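Local coordinates for protein peroxisomal acyl-coenzyme A oxidase 1 (Arabidopsis thaliana, PDB 1W07) that oxidises long- and medium-chain acyl-CoAs to 2-trans-enoyl-CoAs with FAD and molecular oxygen, releasing hydrogen peroxide in peroxisomal beta-oxidation, at residues A295-V300 and F607-H612. The protein carries 1 engineered substitution. Numbering follows the deposited sequence.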
# COMPACT_ATOMS: atom_id res chain seq x y z
N ALA B 295 -7.22 -12.72 -5.40
CA ALA B 295 -6.62 -11.40 -5.58
C ALA B 295 -5.10 -11.45 -5.67
O ALA B 295 -4.50 -10.79 -6.54
CB ALA B 295 -7.06 -10.43 -4.45
N LEU B 296 -4.45 -12.23 -4.81
CA LEU B 296 -3.00 -12.28 -4.82
C LEU B 296 -2.47 -12.84 -6.12
O LEU B 296 -1.54 -12.28 -6.71
CB LEU B 296 -2.46 -13.08 -3.63
CG LEU B 296 -0.94 -13.12 -3.46
CD1 LEU B 296 -0.38 -11.70 -3.44
CD2 LEU B 296 -0.57 -13.86 -2.16
N SER B 297 -3.05 -13.95 -6.57
CA SER B 297 -2.64 -14.58 -7.83
C SER B 297 -2.81 -13.62 -9.01
O SER B 297 -2.02 -13.67 -9.95
CB SER B 297 -3.48 -15.84 -8.10
OG SER B 297 -4.86 -15.55 -8.26
N ARG B 298 -3.82 -12.74 -8.97
CA ARG B 298 -4.00 -11.82 -10.10
C ARG B 298 -2.81 -10.88 -10.14
O ARG B 298 -2.21 -10.68 -11.21
CB ARG B 298 -5.29 -11.00 -9.95
CG ARG B 298 -6.58 -11.80 -10.13
CD ARG B 298 -7.82 -10.96 -9.75
NE ARG B 298 -8.05 -9.87 -10.69
CZ ARG B 298 -9.14 -9.11 -10.71
NH1 ARG B 298 -10.11 -9.29 -9.82
NH2 ARG B 298 -9.29 -8.18 -11.66
N ALA B 299 -2.47 -10.29 -8.99
CA ALA B 299 -1.36 -9.35 -8.91
C ALA B 299 -0.05 -10.01 -9.30
O ALA B 299 0.72 -9.46 -10.07
CB ALA B 299 -1.27 -8.75 -7.48
N VAL B 300 0.21 -11.20 -8.76
CA VAL B 300 1.45 -11.95 -9.06
C VAL B 300 1.54 -12.31 -10.56
O VAL B 300 2.62 -12.29 -11.15
CB VAL B 300 1.52 -13.25 -8.21
CG1 VAL B 300 2.63 -14.19 -8.73
CG2 VAL B 300 1.75 -12.88 -6.73
N PHE B 607 -3.18 -20.09 -13.48
CA PHE B 607 -4.35 -19.40 -12.93
C PHE B 607 -5.46 -19.38 -13.98
O PHE B 607 -6.64 -19.26 -13.66
CB PHE B 607 -3.98 -17.97 -12.53
CG PHE B 607 -2.86 -17.88 -11.51
CD1 PHE B 607 -2.05 -16.75 -11.43
CD2 PHE B 607 -2.63 -18.93 -10.63
CE1 PHE B 607 -1.02 -16.67 -10.47
CE2 PHE B 607 -1.61 -18.86 -9.67
CZ PHE B 607 -0.81 -17.73 -9.59
N ASN B 608 -5.05 -19.48 -15.24
CA ASN B 608 -5.99 -19.49 -16.36
C ASN B 608 -6.86 -18.23 -16.48
O ASN B 608 -8.02 -18.31 -16.88
CB ASN B 608 -6.89 -20.73 -16.26
CG ASN B 608 -7.60 -21.01 -17.54
OD1 ASN B 608 -6.99 -21.04 -18.60
ND2 ASN B 608 -8.91 -21.22 -17.47
N TYR B 609 -6.28 -17.08 -16.15
CA TYR B 609 -7.00 -15.81 -16.23
C TYR B 609 -7.06 -15.27 -17.65
O TYR B 609 -6.07 -15.35 -18.38
CB TYR B 609 -6.32 -14.78 -15.32
CG TYR B 609 -6.49 -15.02 -13.84
CD1 TYR B 609 -5.47 -14.69 -12.94
CD2 TYR B 609 -7.68 -15.55 -13.33
CE1 TYR B 609 -5.63 -14.89 -11.56
CE2 TYR B 609 -7.85 -15.75 -11.94
CZ TYR B 609 -6.81 -15.41 -11.07
OH TYR B 609 -6.94 -15.57 -9.70
N THR B 610 -8.21 -14.71 -18.03
CA THR B 610 -8.36 -14.13 -19.36
C THR B 610 -7.81 -12.70 -19.26
O THR B 610 -7.69 -12.16 -18.15
CB THR B 610 -9.85 -13.99 -19.77
OG1 THR B 610 -10.50 -13.07 -18.88
CG2 THR B 610 -10.57 -15.36 -19.74
N ASP B 611 -7.46 -12.09 -20.39
CA ASP B 611 -6.95 -10.73 -20.36
C ASP B 611 -8.05 -9.80 -19.88
O ASP B 611 -7.80 -8.79 -19.22
CB ASP B 611 -6.48 -10.29 -21.75
CG ASP B 611 -5.08 -10.76 -22.07
OD1 ASP B 611 -4.34 -11.14 -21.13
OD2 ASP B 611 -4.71 -10.72 -23.25
N HIS B 612 -9.29 -10.13 -20.24
CA HIS B 612 -10.43 -9.32 -19.83
C HIS B 612 -10.52 -9.25 -18.31
O HIS B 612 -10.73 -8.18 -17.74
CB HIS B 612 -11.73 -9.88 -20.40
CG HIS B 612 -12.97 -9.20 -19.89
ND1 HIS B 612 -13.54 -9.51 -18.68
CD2 HIS B 612 -13.72 -8.20 -20.42
CE1 HIS B 612 -14.60 -8.74 -18.48
NE2 HIS B 612 -14.73 -7.94 -19.52
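S297 meets both aromatic rings of the incoming loop, one with its methylene and the other with its hydroxyl. Its CB sits over the centre of the F607 ring in a CH-pi contact, 3.5 Å from the centroid. The S297 carbonyl O lies 3.2 Å from F607 CE1. A chi1 of 62° turns OG back toward the preceding helical turn, where it is hydrogen-bonded to the carbonyl oxygens of S293 and N294, and sets it in plane at the edge of the Y609 ring. There S297 OG and Y609 OH, 2.5 Å apart, share a short hydrogen bond. The CB of F607 lies over one face of the tyrosine ring, offset toward its rim. Replacing F607 by alanine is likely to strip the S297 methylene of its aromatic cover and open a gap beside W25. R298 brings CG obliquely to Y609 CE1 at 3.5 Å, its chain crossing the tyrosine at about a right angle; the bend at chi3 (68°) carries the guanidinium on to a salt bridge with D94 and a cation-pi contact with Y613. Away from the FAD site, this packs the turn between helices 600-605 and 611-614 against helix 278-309, joining the two C-terminal helical regions of the acyl-CoA oxidase fold.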